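Long-range contact in nucleoporin nup120 (Schizosaccharomyces pombe, PDB 4GQ2), which serves as a structural component of the nuclear pore complex, whose nucleoporins can also dock transiently associated transport factors: residues 771-783 against 792-804. Sequence-based numbering, arbitrary orientation.
Sequences LQFFSALNYSECF and HATVISSLSAIFI
Thr794 meets the chain leaving helix 771-777 with both branches of its side chain, a compact case of a forked residue whose hydroxyl takes a backbone N-H while its methyl packs against carbonyl oxygens. Its OG1 accepts a hydrogen bond from the backbone N of Ser780 (3.1 Å, N-H...O angle 153°) and also hydrogen-bonds to Pro790 O, one turn back in its own helix. A chi1 of -56° sets OG1 beside the backbone N and CG2 opposite it, so that the methyl lies 3.5 Å from Ser775 O and 3.6 Å from Asn778 O.

Asn778 lies across the next turn of helix 792-803. Its CB approaches Ser798 OG at 3.3 Å, OD1 rests near the methyl of Ala801, and ND2 turns back over one face of the Phe774 ring, offset toward the rim, to donate to Phe774 O (3.0 Å). Were Asn778 an alanine, the Phe774 carbonyl would probably lose this side-chain donor and a gap would open beside Ala801. The Phe774 ring, which also packs on Leu735 of helix 719-739, brings CE2 to 3.9 Å from Ser798 CB.

Small residues let the backbones approach: the CA atoms of Ser780 and Thr794 are 4.8 Å apart. Ser797 OG and Ser798 OG each donate a hydrogen bond to the carbonyl four residues earlier, an economical way of satisfying buried serine hydroxyls within a helix. Strand 780-781 pairs antiparallel with 664-665; it and the preceding loop run over helix 792-803, beside a near-perpendicular helix packing (98°, axes 9.8 Å apart) in the alpha-helical part of this nucleoporin.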
loop_
_atom_site.group_PDB
_atom_site.type_symbol
_atom_site.label_atom_id
_atom_site.label_comp_id
_atom_site.label_asym_id
_atom_site.label_seq_id
_atom_site.Cartn_x
_atom_site.Cartn_y
_atom_site.Cartn_z
ATOM N N LEU A 771 -1.959 0.252 -6.588
ATOM C CA LEU A 771 -3.404 0.354 -6.816
ATOM C C LEU A 771 -3.770 1.591 -7.645
ATOM O O LEU A 771 -4.746 1.574 -8.380
ATOM C CB LEU A 771 -4.184 0.317 -5.499
ATOM C CG LEU A 771 -5.708 0.211 -5.602
ATOM C CD1 LEU A 771 -6.133 -1.045 -6.350
ATOM C CD2 LEU A 771 -6.356 0.264 -4.216
ATOM N N GLN A 772 -2.976 2.652 -7.527
ATOM C CA GLN A 772 -3.145 3.836 -8.375
ATOM C C GLN A 772 -2.740 3.510 -9.815
ATOM O O GLN A 772 -3.371 3.970 -10.764
ATOM C CB GLN A 772 -2.336 5.033 -7.834
ATOM C CG GLN A 772 -2.791 5.529 -6.464
ATOM C CD GLN A 772 -1.814 6.478 -5.788
ATOM O OE1 GLN A 772 -0.657 6.609 -6.193
ATOM N NE2 GLN A 772 -2.283 7.151 -4.741
ATOM N N PHE A 773 -1.687 2.711 -9.968
ATOM C CA PHE A 773 -1.238 2.209 -11.272
ATOM C C PHE A 773 -2.355 1.377 -11.926
ATOM O O PHE A 773 -2.704 1.600 -13.088
ATOM C CB PHE A 773 0.024 1.375 -11.053
ATOM C CG PHE A 773 0.692 0.897 -12.311
ATOM C CD1 PHE A 773 0.269 -0.260 -12.945
ATOM C CD2 PHE A 773 1.807 1.564 -12.814
ATOM C CE1 PHE A 773 0.914 -0.727 -14.082
ATOM C CE2 PHE A 773 2.456 1.104 -13.953
ATOM C CZ PHE A 773 2.012 -0.047 -14.586
ATOM N N PHE A 774 -2.918 0.428 -11.178
ATOM C CA PHE A 774 -4.089 -0.326 -11.639
ATOM C C PHE A 774 -5.225 0.615 -12.048
ATOM O O PHE A 774 -5.872 0.412 -13.077
ATOM C CB PHE A 774 -4.579 -1.263 -10.535
ATOM C CG PHE A 774 -5.847 -2.005 -10.874
ATOM C CD1 PHE A 774 -5.828 -3.082 -11.763
ATOM C CD2 PHE A 774 -7.052 -1.643 -10.293
ATOM C CE1 PHE A 774 -6.984 -3.784 -12.052
ATOM C CE2 PHE A 774 -8.222 -2.338 -10.588
ATOM C CZ PHE A 774 -8.188 -3.410 -11.472
ATOM N N SER A 775 -5.460 1.638 -11.229
ATOM C CA SER A 775 -6.532 2.589 -11.476
ATOM C C SER A 775 -6.332 3.270 -12.820
ATOM O O SER A 775 -7.274 3.425 -13.593
ATOM C CB SER A 775 -6.599 3.618 -10.346
ATOM O OG SER A 775 -7.001 2.999 -9.135
ATOM N N ALA A 776 -5.090 3.641 -13.106
ATOM C CA ALA A 776 -4.759 4.314 -14.356
ATOM C C ALA A 776 -5.003 3.426 -15.579
ATOM O O ALA A 776 -5.463 3.915 -16.608
ATOM C CB ALA A 776 -3.334 4.830 -14.321
ATOM N N LEU A 777 -4.731 2.125 -15.459
ATOM C CA LEU A 777 -4.946 1.182 -16.570
ATOM C C LEU A 777 -6.422 0.993 -16.920
ATOM O O LEU A 777 -6.754 0.577 -18.031
ATOM C CB LEU A 777 -4.331 -0.188 -16.269
ATOM C CG LEU A 777 -2.809 -0.282 -16.169
ATOM C CD1 LEU A 777 -2.393 -1.611 -15.551
ATOM C CD2 LEU A 777 -2.174 -0.086 -17.539
ATOM N N ASN A 778 -7.302 1.282 -15.966
ATOM C CA ASN A 778 -8.732 1.103 -16.167
ATOM C C ASN A 778 -9.447 2.428 -16.379
ATOM O O ASN A 778 -10.673 2.502 -16.276
ATOM C CB ASN A 778 -9.334 0.357 -14.980
ATOM C CG ASN A 778 -8.941 -1.100 -14.957
ATOM O OD1 ASN A 778 -9.523 -1.916 -15.663
ATOM N ND2 ASN A 778 -7.942 -1.435 -14.146
ATOM N N TYR A 779 -8.668 3.471 -16.666
ATOM C CA TYR A 779 -9.195 4.820 -16.831
ATOM C C TYR A 779 -10.319 4.835 -17.859
ATOM O O TYR A 779 -10.184 4.284 -18.953
ATOM C CB TYR A 779 -8.085 5.802 -17.222
ATOM C CG TYR A 779 -8.586 7.213 -17.434
ATOM C CD1 TYR A 779 -9.244 7.895 -16.414
ATOM C CD2 TYR A 779 -8.411 7.865 -18.656
ATOM C CE1 TYR A 779 -9.706 9.183 -16.598
ATOM C CE2 TYR A 779 -8.873 9.158 -18.850
ATOM C CZ TYR A 779 -9.520 9.809 -17.817
ATOM O OH TYR A 779 -9.991 11.089 -17.979
ATOM N N SER A 780 -11.435 5.451 -17.495
ATOM C CA SER A 780 -12.635 5.358 -18.309
ATOM C C SER A 780 -13.496 6.608 -18.277
ATOM O O SER A 780 -13.471 7.386 -17.317
ATOM C CB SER A 780 -13.467 4.143 -17.884
ATOM O OG SER A 780 -12.783 2.937 -18.185
ATOM N N GLU A 781 -14.266 6.786 -19.345
ATOM C CA GLU A 781 -15.182 7.907 -19.450
ATOM C C GLU A 781 -16.543 7.441 -19.908
ATOM O O GLU A 781 -16.665 6.381 -20.527
ATOM C CB GLU A 781 -14.633 8.948 -20.415
ATOM C CG GLU A 781 -13.599 9.860 -19.791
ATOM C CD GLU A 781 -13.035 10.845 -20.785
ATOM O OE1 GLU A 781 -13.309 12.055 -20.632
ATOM O OE2 GLU A 781 -12.333 10.404 -21.723
ATOM N N CYS A 782 -17.565 8.227 -19.572
ATOM C CA CYS A 782 -18.912 8.030 -20.095
ATOM C C CYS A 782 -19.041 8.906 -21.331
ATOM O O CYS A 782 -19.130 10.130 -21.218
ATOM C CB CYS A 782 -19.959 8.412 -19.047
ATOM S SG CYS A 782 -21.668 8.067 -19.537
ATOM N N PHE A 783 -19.027 8.285 -22.508
ATOM C CA PHE A 783 -18.992 9.043 -23.764
ATOM C C PHE A 783 -20.300 9.767 -24.098
ATOM O O PHE A 783 -20.279 10.921 -24.529
ATOM C CB PHE A 783 -18.525 8.172 -24.946
ATOM C CG PHE A 783 -17.036 7.894 -24.962
ATOM C CD1 PHE A 783 -16.144 8.669 -24.217
ATOM C CD2 PHE A 783 -16.522 6.873 -25.758
ATOM C CE1 PHE A 783 -14.780 8.409 -24.240
ATOM C CE2 PHE A 783 -15.156 6.612 -25.789
ATOM C CZ PHE A 783 -14.285 7.379 -25.027
ATOM N N HIS A 792 -16.413 8.148 -11.318
ATOM C CA HIS A 792 -17.383 7.057 -11.225
ATOM C C HIS A 792 -17.199 6.007 -12.301
ATOM O O HIS A 792 -17.391 4.809 -12.052
ATOM C CB HIS A 792 -18.810 7.604 -11.251
ATOM C CG HIS A 792 -19.868 6.533 -11.117
ATOM N ND1 HIS A 792 -20.266 6.057 -9.922
ATOM C CD2 HIS A 792 -20.576 5.819 -12.080
ATOM C CE1 HIS A 792 -21.195 5.098 -10.106
ATOM N NE2 HIS A 792 -21.383 4.951 -11.427
ATOM N N ALA A 793 -16.822 6.434 -13.504
ATOM C CA ALA A 793 -16.658 5.495 -14.616
ATOM C C ALA A 793 -15.447 4.597 -14.414
ATOM O O ALA A 793 -15.501 3.409 -14.714
ATOM C CB ALA A 793 -16.574 6.229 -15.953
ATOM N N THR A 794 -14.354 5.167 -13.912
ATOM C CA THR A 794 -13.132 4.391 -13.683
ATOM C C THR A 794 -13.343 3.342 -12.583
ATOM O O THR A 794 -13.020 2.162 -12.766
ATOM C CB THR A 794 -11.929 5.307 -13.412
ATOM O OG1 THR A 794 -11.796 6.219 -14.510
ATOM C CG2 THR A 794 -10.630 4.510 -13.270
ATOM N N VAL A 795 -13.932 3.764 -11.468
ATOM C CA VAL A 795 -14.281 2.837 -10.402
ATOM C C VAL A 795 -15.090 1.680 -10.981
ATOM O O VAL A 795 -14.648 0.523 -10.940
ATOM C CB VAL A 795 -15.059 3.533 -9.269
ATOM C CG1 VAL A 795 -15.417 2.532 -8.182
ATOM C CG2 VAL A 795 -14.241 4.681 -8.688
ATOM N N ILE A 796 -16.253 2.006 -11.549
ATOM C CA ILE A 796 -17.173 1.006 -12.099
ATOM C C ILE A 796 -16.476 0.084 -13.096
ATOM O O ILE A 796 -16.636 -1.137 -13.033
ATOM C CB ILE A 796 -18.438 1.674 -12.705
ATOM C CG1 ILE A 796 -19.435 2.039 -11.601
ATOM C CG2 ILE A 796 -19.116 0.780 -13.737
ATOM C CD1 ILE A 796 -20.089 0.855 -10.917
ATOM N N SER A 797 -15.683 0.662 -13.996
ATOM C CA SER A 797 -14.934 -0.134 -14.974
ATOM C C SER A 797 -13.948 -1.081 -14.296
ATOM O O SER A 797 -13.871 -2.260 -14.659
ATOM C CB SER A 797 -14.197 0.769 -15.964
ATOM O OG SER A 797 -15.100 1.667 -16.584
ATOM N N SER A 798 -13.205 -0.556 -13.314
ATOM C CA SER A 798 -12.249 -1.348 -12.527
ATOM C C SER A 798 -12.935 -2.514 -11.843
ATOM O O SER A 798 -12.440 -3.637 -11.890
ATOM C CB SER A 798 -11.551 -0.480 -11.481
ATOM O OG SER A 798 -10.887 0.613 -12.089
ATOM N N LEU A 799 -14.079 -2.241 -11.214
ATOM C CA LEU A 799 -14.880 -3.291 -10.580
ATOM C C LEU A 799 -15.341 -4.333 -11.594
ATOM O O LEU A 799 -15.297 -5.529 -11.318
ATOM C CB LEU A 799 -16.087 -2.703 -9.831
ATOM C CG LEU A 799 -15.759 -1.829 -8.619
ATOM C CD1 LEU A 799 -17.032 -1.299 -7.985
ATOM C CD2 LEU A 799 -14.918 -2.581 -7.594
ATOM N N SER A 800 -15.769 -3.871 -12.766
ATOM C CA SER A 800 -16.170 -4.763 -13.851
ATOM C C SER A 800 -15.025 -5.691 -14.241
ATOM O O SER A 800 -15.218 -6.902 -14.350
ATOM C CB SER A 800 -16.652 -3.964 -15.065
ATOM O OG SER A 800 -17.099 -4.830 -16.092
ATOM N N ALA A 801 -13.831 -5.127 -14.416
ATOM C CA ALA A 801 -12.642 -5.921 -14.746
ATOM C C ALA A 801 -12.320 -6.978 -13.691
ATOM O O ALA A 801 -11.676 -7.991 -13.990
ATOM C CB ALA A 801 -11.440 -5.018 -14.967
ATOM N N ILE A 802 -12.765 -6.742 -12.461
ATOM C CA ILE A 802 -12.493 -7.660 -11.362
ATOM C C ILE A 802 -13.457 -8.833 -11.397
ATOM O O ILE A 802 -13.053 -9.974 -11.191
ATOM C CB ILE A 802 -12.572 -6.957 -9.979
ATOM C CG1 ILE A 802 -11.472 -5.900 -9.847
ATOM C CG2 ILE A 802 -12.471 -7.973 -8.846
ATOM C CD1 ILE A 802 -11.722 -4.871 -8.758
ATOM N N PHE A 803 -14.732 -8.551 -11.654
ATOM C CA PHE A 803 -15.771 -9.568 -11.483
ATOM C C PHE A 803 -16.336 -10.221 -12.746
ATOM O O PHE A 803 -16.866 -11.329 -12.665
ATOM C CB PHE A 803 -16.912 -9.032 -10.617
ATOM C CG PHE A 803 -16.497 -8.691 -9.214
ATOM C CD1 PHE A 803 -16.265 -9.696 -8.273
ATOM C CD2 PHE A 803 -16.344 -7.364 -8.828
ATOM C CE1 PHE A 803 -15.890 -9.381 -6.980
ATOM C CE2 PHE A 803 -15.956 -7.042 -7.536
ATOM C CZ PHE A 803 -15.735 -8.052 -6.610
ATOM N N ILE A 804 -16.262 -9.555 -13.895
ATOM C CA ILE A 804 -16.894 -10.126 -15.091
ATOM C C ILE A 804 -15.929 -11.052 -15.813
ATOM O O ILE A 804 -14.891 -10.623 -16.314
ATOM C CB ILE A 804 -17.632 -9.086 -15.989
ATOM C CG1 ILE A 804 -16.666 -8.219 -16.809
ATOM C CG2 ILE A 804 -18.607 -8.252 -15.153
ATOM C CD1 ILE A 804 -16.555 -8.627 -18.265
#